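Local coordinates for Dot/Icm T4SS effector (Legionella pneumophila, PDB 6VVE), which is a secreted effector kinase, switched on by host inositol hexakisphosphate, that binds adenine nucleotide together with manganese, at residues Q159-L167 with L194-T203; W232-P242 with G282-L290. All blocks are in the same frame, centred on the assembly; numbering follows the deposited sequence.

Contact 1: Q159-L167 with L194-T203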
loop_
_atom_site.group_PDB
_atom_site.type_symbol
_atom_site.label_atom_id
_atom_site.label_comp_id
_atom_site.label_asym_id
_atom_site.label_seq_id
_atom_site.Cartn_x
_atom_site.Cartn_y
_atom_site.Cartn_z
ATOM N N GLN A 159 0.261 -15.273 -12.768
ATOM C CA GLN A 159 -0.901 -14.392 -12.845
ATOM C C GLN A 159 -1.682 -14.338 -11.535
ATOM O O GLN A 159 -2.138 -13.242 -11.165
ATOM C CB GLN A 159 -1.821 -14.837 -13.988
ATOM C CG GLN A 159 -3.111 -14.040 -14.074
ATOM C CD GLN A 159 -3.724 -14.071 -15.458
ATOM O OE1 GLN A 159 -3.325 -14.868 -16.307
ATOM N NE2 GLN A 159 -4.692 -13.198 -15.694
ATOM N N PRO A 160 -1.867 -15.437 -10.799
ATOM C CA PRO A 160 -2.584 -15.334 -9.514
ATOM C C PRO A 160 -1.912 -14.401 -8.525
ATOM O O PRO A 160 -2.608 -13.745 -7.741
ATOM C CB PRO A 160 -2.601 -16.785 -9.004
ATOM C CG PRO A 160 -2.441 -17.627 -10.243
ATOM C CD PRO A 160 -1.548 -16.837 -11.156
ATOM N N LYS A 161 -0.575 -14.324 -8.529
ATOM C CA LYS A 161 0.113 -13.389 -7.642
ATOM C C LYS A 161 -0.348 -11.958 -7.892
ATOM O O LYS A 161 -0.651 -11.208 -6.951
ATOM C CB LYS A 161 1.623 -13.489 -7.836
ATOM C CG LYS A 161 2.261 -14.725 -7.253
ATOM C CD LYS A 161 3.778 -14.638 -7.324
ATOM C CE LYS A 161 4.426 -15.975 -7.002
ATOM N NZ LYS A 161 5.906 -15.907 -7.100
ATOM N N ILE A 162 -0.393 -11.557 -9.163
ATOM C CA ILE A 162 -0.784 -10.194 -9.494
ATOM C C ILE A 162 -2.273 -9.993 -9.239
ATOM O O ILE A 162 -2.690 -8.951 -8.726
ATOM C CB ILE A 162 -0.403 -9.874 -10.954
ATOM C CG1 ILE A 162 1.069 -10.208 -11.204
ATOM C CG2 ILE A 162 -0.688 -8.412 -11.261
ATOM C CD1 ILE A 162 1.564 -9.854 -12.588
ATOM N N GLU A 163 -3.093 -10.980 -9.598
ATOM C CA GLU A 163 -4.523 -10.903 -9.316
ATOM C C GLU A 163 -4.768 -10.674 -7.827
ATOM O O GLU A 163 -5.524 -9.774 -7.440
ATOM C CB GLU A 163 -5.224 -12.180 -9.790
ATOM C CG GLU A 163 -4.968 -12.545 -11.247
ATOM C CD GLU A 163 -6.212 -12.452 -12.120
ATOM O OE1 GLU A 163 -7.335 -12.405 -11.578
ATOM O OE2 GLU A 163 -6.060 -12.416 -13.358
ATOM N N GLU A 164 -4.114 -11.466 -6.975
ATOM C CA GLU A 164 -4.335 -11.347 -5.539
ATOM C C GLU A 164 -3.874 -9.989 -5.024
ATOM O O GLU A 164 -4.519 -9.392 -4.152
ATOM C CB GLU A 164 -3.611 -12.479 -4.808
ATOM C CG GLU A 164 -3.927 -12.552 -3.324
ATOM C CD GLU A 164 -3.206 -13.688 -2.622
ATOM O OE1 GLU A 164 -2.483 -14.450 -3.299
ATOM O OE2 GLU A 164 -3.360 -13.818 -1.389
ATOM N N PHE A 165 -2.763 -9.472 -5.553
ATOM C CA PHE A 165 -2.324 -8.148 -5.135
ATOM C C PHE A 165 -3.316 -7.072 -5.562
ATOM O O PHE A 165 -3.631 -6.164 -4.785
ATOM C CB PHE A 165 -0.950 -7.822 -5.717
ATOM C CG PHE A 165 -0.557 -6.384 -5.530
ATOM C CD1 PHE A 165 0.014 -5.953 -4.346
ATOM C CD2 PHE A 165 -0.804 -5.448 -6.537
ATOM C CE1 PHE A 165 0.364 -4.622 -4.175
ATOM C CE2 PHE A 165 -0.470 -4.124 -6.367
ATOM C CZ PHE A 165 0.118 -3.705 -5.186
ATOM N N VAL A 166 -3.820 -7.162 -6.793
ATOM C CA VAL A 166 -4.746 -6.153 -7.305
ATOM C C VAL A 166 -6.009 -6.105 -6.452
ATOM O O VAL A 166 -6.493 -5.023 -6.094
ATOM C CB VAL A 166 -5.074 -6.423 -8.783
ATOM C CG1 VAL A 166 -6.316 -5.672 -9.201
ATOM C CG2 VAL A 166 -3.888 -6.030 -9.655
ATOM N N LEU A 167 -6.572 -7.276 -6.129
ATOM C CA LEU A 167 -7.775 -7.310 -5.299
ATOM C C LEU A 167 -7.486 -6.765 -3.903
ATOM O O LEU A 167 -8.339 -6.117 -3.284
ATOM C CB LEU A 167 -8.316 -8.734 -5.218
ATOM C CG LEU A 167 -8.852 -9.315 -6.527
ATOM C CD1 LEU A 167 -9.244 -10.764 -6.343
ATOM C CD2 LEU A 167 -10.014 -8.496 -7.054
ATOM N N LEU A 194 6.338 -2.652 -7.628
ATOM C CA LEU A 194 5.765 -3.974 -7.443
ATOM C C LEU A 194 6.904 -4.984 -7.366
ATOM O O LEU A 194 7.756 -5.033 -8.264
ATOM C CB LEU A 194 4.826 -4.340 -8.588
ATOM C CG LEU A 194 3.557 -3.517 -8.755
ATOM C CD1 LEU A 194 2.792 -3.983 -9.993
ATOM C CD2 LEU A 194 2.682 -3.606 -7.519
ATOM N N ILE A 195 6.927 -5.776 -6.299
ATOM C CA ILE A 195 7.960 -6.781 -6.080
ATOM C C ILE A 195 7.282 -8.136 -5.919
ATOM O O ILE A 195 6.357 -8.283 -5.109
ATOM C CB ILE A 195 8.819 -6.459 -4.845
ATOM C CG1 ILE A 195 9.283 -5.005 -4.863
ATOM C CG2 ILE A 195 10.019 -7.400 -4.783
ATOM C CD1 ILE A 195 10.168 -4.648 -6.037
ATOM N N ALA A 196 7.746 -9.122 -6.679
ATOM C CA ALA A 196 7.237 -10.483 -6.594
ATOM C C ALA A 196 8.145 -11.308 -5.693
ATOM O O ALA A 196 9.363 -11.350 -5.900
ATOM C CB ALA A 196 7.149 -11.125 -7.979
ATOM N N THR A 197 7.552 -11.951 -4.686
ATOM C CA THR A 197 8.248 -12.886 -3.821
ATOM C C THR A 197 7.765 -14.300 -4.132
ATOM O O THR A 197 7.046 -14.530 -5.109
ATOM C CB THR A 197 8.028 -12.524 -2.356
ATOM O OG1 THR A 197 6.644 -12.676 -2.024
ATOM C CG2 THR A 197 8.458 -11.082 -2.094
ATOM N N GLU A 198 8.164 -15.256 -3.293
ATOM C CA GLU A 198 7.793 -16.648 -3.533
ATOM C C GLU A 198 6.276 -16.815 -3.573
ATOM O O GLU A 198 5.727 -17.413 -4.505
ATOM C CB GLU A 198 8.400 -17.541 -2.448
ATOM C CG GLU A 198 9.916 -17.517 -2.397
ATOM C CD GLU A 198 10.556 -18.163 -3.615
ATOM O OE1 GLU A 198 9.827 -18.754 -4.442
ATOM O OE2 GLU A 198 11.794 -18.085 -3.739
ATOM N N GLU A 199 5.581 -16.280 -2.567
ATOM C CA GLU A 199 4.165 -16.547 -2.386
ATOM C C GLU A 199 3.262 -15.516 -3.052
ATOM O O GLU A 199 2.108 -15.834 -3.366
ATOM C CB GLU A 199 3.830 -16.596 -0.892
ATOM C CG GLU A 199 4.649 -17.591 -0.094
ATOM C CD GLU A 199 4.142 -19.008 -0.243
ATOM O OE1 GLU A 199 4.044 -19.715 0.781
ATOM O OE2 GLU A 199 3.835 -19.413 -1.385
HETATM N N MSE A 200 3.750 -14.303 -3.286
HETATM C CA MSE A 200 2.881 -13.212 -3.661
HETATM C C MSE A 200 3.605 -12.050 -4.319
HETATM O O MSE A 200 4.815 -12.099 -4.548
HETATM C CB MSE A 200 2.158 -12.700 -2.408
HETATM C CG MSE A 200 3.110 -12.058 -1.398
HETATM SE SE MSE A 200 2.267 -11.630 0.316
HETATM C CE MSE A 200 1.951 -13.434 0.959
ATOM N N VAL A 201 2.849 -10.999 -4.624
ATOM C CA VAL A 201 3.392 -9.721 -5.063
ATOM C C VAL A 201 3.135 -8.703 -3.961
ATOM O O VAL A 201 2.013 -8.616 -3.446
ATOM C CB VAL A 201 2.766 -9.277 -6.396
ATOM C CG1 VAL A 201 2.993 -7.789 -6.618
ATOM C CG2 VAL A 201 3.341 -10.082 -7.534
ATOM N N LYS A 202 4.171 -7.952 -3.594
ATOM C CA LYS A 202 4.085 -6.877 -2.625
ATOM C C LYS A 202 4.401 -5.551 -3.312
ATOM O O LYS A 202 4.916 -5.504 -4.437
ATOM C CB LYS A 202 5.053 -7.110 -1.461
ATOM C CG LYS A 202 4.937 -8.477 -0.799
ATOM C CD LYS A 202 6.048 -8.674 0.231
ATOM C CE LYS A 202 5.964 -10.040 0.897
ATOM N NZ LYS A 202 4.815 -10.138 1.832
ATOM N N THR A 203 4.094 -4.459 -2.625
ATOM C CA THR A 203 4.386 -3.127 -3.129
ATOM C C THR A 203 5.181 -2.352 -2.083
ATOM O O THR A 203 4.902 -2.439 -0.879
ATOM C CB THR A 203 3.114 -2.355 -3.494
ATOM O OG1 THR A 203 3.482 -1.115 -4.131
ATOM C CG2 THR A 203 2.267 -2.052 -2.264
HETATM O O HOH W 1 0.014 -11.679 -4.510
#

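Contact 2: W232-P242 with G282-L290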
loop_
_atom_site.group_PDB
_atom_site.type_symbol
_atom_site.label_atom_id
_atom_site.label_comp_id
_atom_site.label_asym_id
_atom_site.label_seq_id
_atom_site.Cartn_x
_atom_site.Cartn_y
_atom_site.Cartn_z
ATOM N N TRP A 232 -6.344 0.389 -8.494
ATOM C CA TRP A 232 -6.255 -1.053 -8.701
ATOM C C TRP A 232 -6.581 -1.434 -10.141
ATOM O O TRP A 232 -5.978 -2.361 -10.701
ATOM C CB TRP A 232 -7.218 -1.766 -7.746
ATOM C CG TRP A 232 -8.645 -1.410 -8.022
ATOM C CD1 TRP A 232 -9.330 -0.333 -7.536
ATOM C CD2 TRP A 232 -9.561 -2.124 -8.857
ATOM N NE1 TRP A 232 -10.620 -0.332 -8.025
ATOM C CE2 TRP A 232 -10.782 -1.424 -8.837
ATOM C CE3 TRP A 232 -9.463 -3.280 -9.632
ATOM C CZ2 TRP A 232 -11.901 -1.857 -9.545
ATOM C CZ3 TRP A 232 -10.584 -3.711 -10.336
ATOM C CH2 TRP A 232 -11.779 -2.998 -10.289
ATOM N N LEU A 233 -7.539 -0.735 -10.755
ATOM C CA LEU A 233 -7.945 -1.072 -12.115
ATOM C C LEU A 233 -6.855 -0.727 -13.116
ATOM O O LEU A 233 -6.640 -1.475 -14.086
ATOM C CB LEU A 233 -9.240 -0.343 -12.458
ATOM C CG LEU A 233 -9.882 -0.629 -13.811
ATOM C CD1 LEU A 233 -10.389 -2.054 -13.877
ATOM C CD2 LEU A 233 -11.018 0.368 -14.079
ATOM N N TYR A 234 -6.160 0.398 -12.903
ATOM C CA TYR A 234 -5.102 0.794 -13.830
ATOM C C TYR A 234 -3.969 -0.229 -13.833
ATOM O O TYR A 234 -3.448 -0.595 -14.897
ATOM C CB TYR A 234 -4.540 2.165 -13.455
ATOM C CG TYR A 234 -5.558 3.265 -13.254
ATOM C CD1 TYR A 234 -6.838 3.179 -13.792
ATOM C CD2 TYR A 234 -5.222 4.415 -12.547
ATOM C CE1 TYR A 234 -7.761 4.184 -13.601
ATOM C CE2 TYR A 234 -6.134 5.440 -12.365
ATOM C CZ TYR A 234 -7.405 5.313 -12.878
ATOM O OH TYR A 234 -8.304 6.329 -12.675
ATOM N N VAL A 235 -3.570 -0.695 -12.646
ATOM C CA VAL A 235 -2.495 -1.678 -12.552
ATOM C C VAL A 235 -2.875 -2.950 -13.302
ATOM O O VAL A 235 -2.099 -3.474 -14.116
ATOM C CB VAL A 235 -2.164 -1.970 -11.077
ATOM C CG1 VAL A 235 -1.109 -3.058 -10.976
ATOM C CG2 VAL A 235 -1.702 -0.701 -10.368
ATOM N N TYR A 236 -4.082 -3.462 -13.047
ATOM C CA TYR A 236 -4.471 -4.730 -13.652
ATOM C C TYR A 236 -4.556 -4.625 -15.172
ATOM O O TYR A 236 -4.059 -5.495 -15.894
ATOM C CB TYR A 236 -5.805 -5.204 -13.090
ATOM C CG TYR A 236 -6.135 -6.609 -13.532
ATOM C CD1 TYR A 236 -5.600 -7.709 -12.870
ATOM C CD2 TYR A 236 -6.980 -6.841 -14.611
ATOM C CE1 TYR A 236 -5.897 -9.001 -13.273
ATOM C CE2 TYR A 236 -7.289 -8.131 -15.012
ATOM C CZ TYR A 236 -6.736 -9.203 -14.347
ATOM O OH TYR A 236 -7.023 -10.487 -14.746
ATOM N N ASN A 237 -5.200 -3.567 -15.672
ATOM C CA ASN A 237 -5.389 -3.435 -17.117
ATOM C C ASN A 237 -4.074 -3.160 -17.835
ATOM O O ASN A 237 -3.910 -3.571 -18.982
ATOM C CB ASN A 237 -6.400 -2.331 -17.422
ATOM C CG ASN A 237 -7.831 -2.820 -17.328
ATOM O OD1 ASN A 237 -8.468 -3.114 -18.344
ATOM N ND2 ASN A 237 -8.344 -2.929 -16.107
ATOM N N PHE A 238 -3.135 -2.468 -17.186
ATOM C CA PHE A 238 -1.828 -2.261 -17.801
ATOM C C PHE A 238 -1.112 -3.588 -18.010
ATOM O O PHE A 238 -0.460 -3.793 -19.041
ATOM C CB PHE A 238 -0.971 -1.334 -16.939
ATOM C CG PHE A 238 0.414 -1.115 -17.488
ATOM C CD1 PHE A 238 0.622 -0.265 -18.560
ATOM C CD2 PHE A 238 1.507 -1.768 -16.934
ATOM C CE1 PHE A 238 1.893 -0.065 -19.077
ATOM C CE2 PHE A 238 2.785 -1.566 -17.445
ATOM C CZ PHE A 238 2.972 -0.709 -18.518
ATOM N N ILE A 239 -1.234 -4.511 -17.042
ATOM C CA ILE A 239 -0.519 -5.781 -17.125
ATOM C C ILE A 239 -1.298 -6.784 -17.970
ATOM O O ILE A 239 -0.710 -7.562 -18.729
ATOM C CB ILE A 239 -0.250 -6.314 -15.707
ATOM C CG1 ILE A 239 0.547 -5.285 -14.896
ATOM C CG2 ILE A 239 0.483 -7.635 -15.752
ATOM C CD1 ILE A 239 0.775 -5.685 -13.443
ATOM N N TYR A 240 -2.622 -6.826 -17.820
ATOM C CA TYR A 240 -3.479 -7.779 -18.534
ATOM C C TYR A 240 -4.566 -7.001 -19.255
ATOM O O TYR A 240 -5.752 -7.108 -18.928
ATOM C CB TYR A 240 -4.095 -8.809 -17.580
ATOM C CG TYR A 240 -3.079 -9.575 -16.777
ATOM C CD1 TYR A 240 -2.201 -10.467 -17.394
ATOM C CD2 TYR A 240 -2.990 -9.414 -15.400
ATOM C CE1 TYR A 240 -1.260 -11.163 -16.663
ATOM C CE2 TYR A 240 -2.053 -10.111 -14.655
ATOM C CZ TYR A 240 -1.193 -10.986 -15.288
ATOM O OH TYR A 240 -0.260 -11.671 -14.554
ATOM N N PRO A 241 -4.193 -6.210 -20.253
ATOM C CA PRO A 241 -5.187 -5.408 -20.992
ATOM C C PRO A 241 -6.215 -6.303 -21.661
ATOM O O PRO A 241 -5.960 -7.497 -21.886
ATOM C CB PRO A 241 -4.338 -4.661 -22.033
ATOM C CG PRO A 241 -3.075 -5.498 -22.175
ATOM C CD PRO A 241 -2.825 -6.047 -20.794
ATOM N N PRO A 242 -7.387 -5.768 -21.987
ATOM C CA PRO A 242 -8.377 -6.569 -22.719
ATOM C C PRO A 242 -7.874 -6.935 -24.109
ATOM O O PRO A 242 -7.071 -6.226 -24.715
ATOM C CB PRO A 242 -9.602 -5.648 -22.805
ATOM C CG PRO A 242 -9.345 -4.532 -21.825
ATOM C CD PRO A 242 -7.849 -4.396 -21.733
ATOM N N GLY A 282 -15.988 -5.632 -23.497
ATOM C CA GLY A 282 -14.611 -5.854 -23.879
ATOM C C GLY A 282 -13.729 -4.634 -23.788
ATOM O O GLY A 282 -12.666 -4.606 -24.423
ATOM N N LEU A 283 -14.128 -3.627 -23.004
ATOM C CA LEU A 283 -13.385 -2.380 -22.912
ATOM C C LEU A 283 -12.322 -2.401 -21.823
ATOM O O LEU A 283 -11.285 -1.745 -21.969
ATOM C CB LEU A 283 -14.345 -1.218 -22.644
ATOM C CG LEU A 283 -15.480 -1.028 -23.655
ATOM C CD1 LEU A 283 -16.274 0.225 -23.304
ATOM C CD2 LEU A 283 -14.947 -0.956 -25.066
ATOM N N ILE A 284 -12.565 -3.116 -20.728
ATOM C CA ILE A 284 -11.638 -3.207 -19.616
ATOM C C ILE A 284 -11.504 -4.670 -19.214
ATOM O O ILE A 284 -12.343 -5.515 -19.536
ATOM C CB ILE A 284 -12.083 -2.363 -18.404
ATOM C CG1 ILE A 284 -13.422 -2.871 -17.858
ATOM C CG2 ILE A 284 -12.201 -0.909 -18.786
ATOM C CD1 ILE A 284 -13.826 -2.233 -16.534
ATOM N N SER A 285 -10.435 -4.956 -18.490
ATOM C CA SER A 285 -10.211 -6.256 -17.876
ATOM C C SER A 285 -10.509 -6.173 -16.384
ATOM O O SER A 285 -10.487 -5.098 -15.777
ATOM C CB SER A 285 -8.766 -6.721 -18.095
ATOM O OG SER A 285 -8.496 -6.833 -19.477
ATOM N N LEU A 286 -10.772 -7.329 -15.791
ATOM C CA LEU A 286 -11.032 -7.428 -14.365
ATOM C C LEU A 286 -10.367 -8.696 -13.840
ATOM O O LEU A 286 -10.313 -9.701 -14.554
ATOM C CB LEU A 286 -12.537 -7.478 -14.063
ATOM C CG LEU A 286 -13.369 -6.262 -14.440
ATOM C CD1 LEU A 286 -14.847 -6.564 -14.232
ATOM C CD2 LEU A 286 -12.952 -5.050 -13.637
ATOM N N PRO A 287 -9.863 -8.666 -12.607
ATOM C CA PRO A 287 -9.374 -9.914 -11.997
ATOM C C PRO A 287 -10.442 -10.991 -12.087
ATOM O O PRO A 287 -11.638 -10.714 -11.976
ATOM C CB PRO A 287 -9.083 -9.511 -10.546
ATOM C CG PRO A 287 -8.791 -8.039 -10.625
ATOM C CD PRO A 287 -9.703 -7.509 -11.705
ATOM N N LYS A 288 -9.998 -12.231 -12.293
ATOM C CA LYS A 288 -10.938 -13.320 -12.531
ATOM C C LYS A 288 -11.983 -13.415 -11.425
ATOM O O LYS A 288 -13.172 -13.600 -11.701
ATOM C CB LYS A 288 -10.181 -14.643 -12.666
ATOM C CG LYS A 288 -10.998 -15.752 -13.307
ATOM C CD LYS A 288 -10.223 -17.066 -13.340
ATOM C CE LYS A 288 -10.769 -18.004 -14.409
ATOM N NZ LYS A 288 -12.229 -18.247 -14.259
ATOM N N LYS A 289 -11.561 -13.278 -10.164
ATOM C CA LYS A 289 -12.491 -13.467 -9.057
ATOM C C LYS A 289 -13.509 -12.340 -8.980
ATOM O O LYS A 289 -14.658 -12.573 -8.585
ATOM C CB LYS A 289 -11.734 -13.577 -7.733
ATOM C CG LYS A 289 -12.628 -13.916 -6.559
ATOM C CD LYS A 289 -11.831 -14.157 -5.281
ATOM C CE LYS A 289 -12.736 -14.668 -4.165
ATOM N NZ LYS A 289 -11.968 -15.007 -2.934
ATOM N N LEU A 290 -13.113 -11.115 -9.347
ATOM C CA LEU A 290 -14.060 -10.005 -9.312
ATOM C C LEU A 290 -15.112 -10.159 -10.402
ATOM O O LEU A 290 -16.305 -9.954 -10.155
ATOM C CB LEU A 290 -13.322 -8.672 -9.449
ATOM C CG LEU A 290 -14.198 -7.420 -9.476
ATOM C CD1 LEU A 290 -15.057 -7.335 -8.227
ATOM C CD2 LEU A 290 -13.338 -6.172 -9.632
#

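Contact 1: Q159-L167 with L194-T203
Lys161 stretches from the first turn of helix 159-174 to the turn between strands 194-196 and 201-203, and its ammonium group supplies the direct hydrogen bonds of the contact. Lys161 NZ lies 2.7 Å from Thr197 O, in the plane of that carbonyl, and 3.0 Å from Glu198 O, which it meets from above the carbonyl plane, away from the lone-pair directions. A long, extended lysine suits this place because the turn offers two backbone carbonyls beyond the helix surface. A water adds a third polar link, donating to Lys161 O and accepting from Val201 N.

The apolar part centres on Phe165. With CG anti to the backbone N (chi1 169°), its ring reaches the ribbon: Phe165 CE2 touches Leu194 CD2 at 3.4 Å, Phe165 CE1 meets Thr203 CB at 3.6 Å, and Thr203 CG2 lies in plane at the ring edge. Val201 is forked between two helix residues, CG1 packing 4.0 Å from Phe165 CG and CG2 3.8 Å from Lys161 CB.

The chemistry thus divides into an ammonium group holding the turn and an apolar cluster round Phe165 that includes Thr203, whose OG1 partner Asn193 belongs to the ADP pocket.

Contact 2: W232-P242 with G282-L290
Pro287 sets its CD over one face of the Tyr236 ring, 4.0 Å from the centroid and 8° off the normal, a CH-pi contact. Proline, here at the N-cap of helix 288-299, suits the place because its compact ring, which restricts phi, offers C-H groups to the aromatic face, CD probably the more polarised beside N. Tyr240 CB lies over the opposite face of Tyr236, while Ser285 CB comes to the edge. The tyrosine hydroxyl bonds to Glu163 of helix 159-174.

One turn back, Trp232 presents its six-membered ring to three apolar residues. Leu286 CD2 and Pro287 CD meet it at the edge, and Leu290 CD2 approaches Trp232 CH2 to 3.6 Å. Its indole has CG between backbone N and carbonyl carbon (chi1 63°), which lets Leu233 CB cover one face. Leu233 CD1 meets Leu286 CD2 at 4.0 Å.

Asn237 turns its amide to the backbone of Ser285. Ser285 N donates to Asn237 OD1 at 2.7 Å and 172°, and Asn237 ND2 gives to Ser285 O at 3.1 Å. ND2 also bonds Leu233 O, which fixes the amide's rotation. Asparagine is apt here, pairing a donor and an acceptor with one extended residue. Ser285 OG answers with a 2.8 Å bond to Tyr240 O, just past the helix end, and Pro242 CG packs 3.4 Å from Ile284 C.

This is a side-chain amide clasping an extended linker, which joins helices 272-280 and 288-299, against helix 231-239 in the helical C-terminal part of the chain, consistent with the C-lobe of a protein-kinase-like fold.

The two contacts lie about 14 Å apart, centre to centre, and follow in series along the chain, contact 1 closing before contact 2 opens. Helix 159-174 stands between them: one side meets the two-stranded ribbon 194-203, and another meets helix 231-239 and the start of helix 288-299. Glu163 joins them directly, with OE2 2.6 Å from Tyr236 OH and OE1 2.8 Å from Lys288 N, both probable hydrogen bonds, while Ile162 packs against Tyr240. The ribbon is the part near the nucleotide, the side chain of Lys202 lying about 8 Å from the bound ADP. A continuous path of packing therefore runs from the vicinity of the ADP and manganese site to the C-terminal helices.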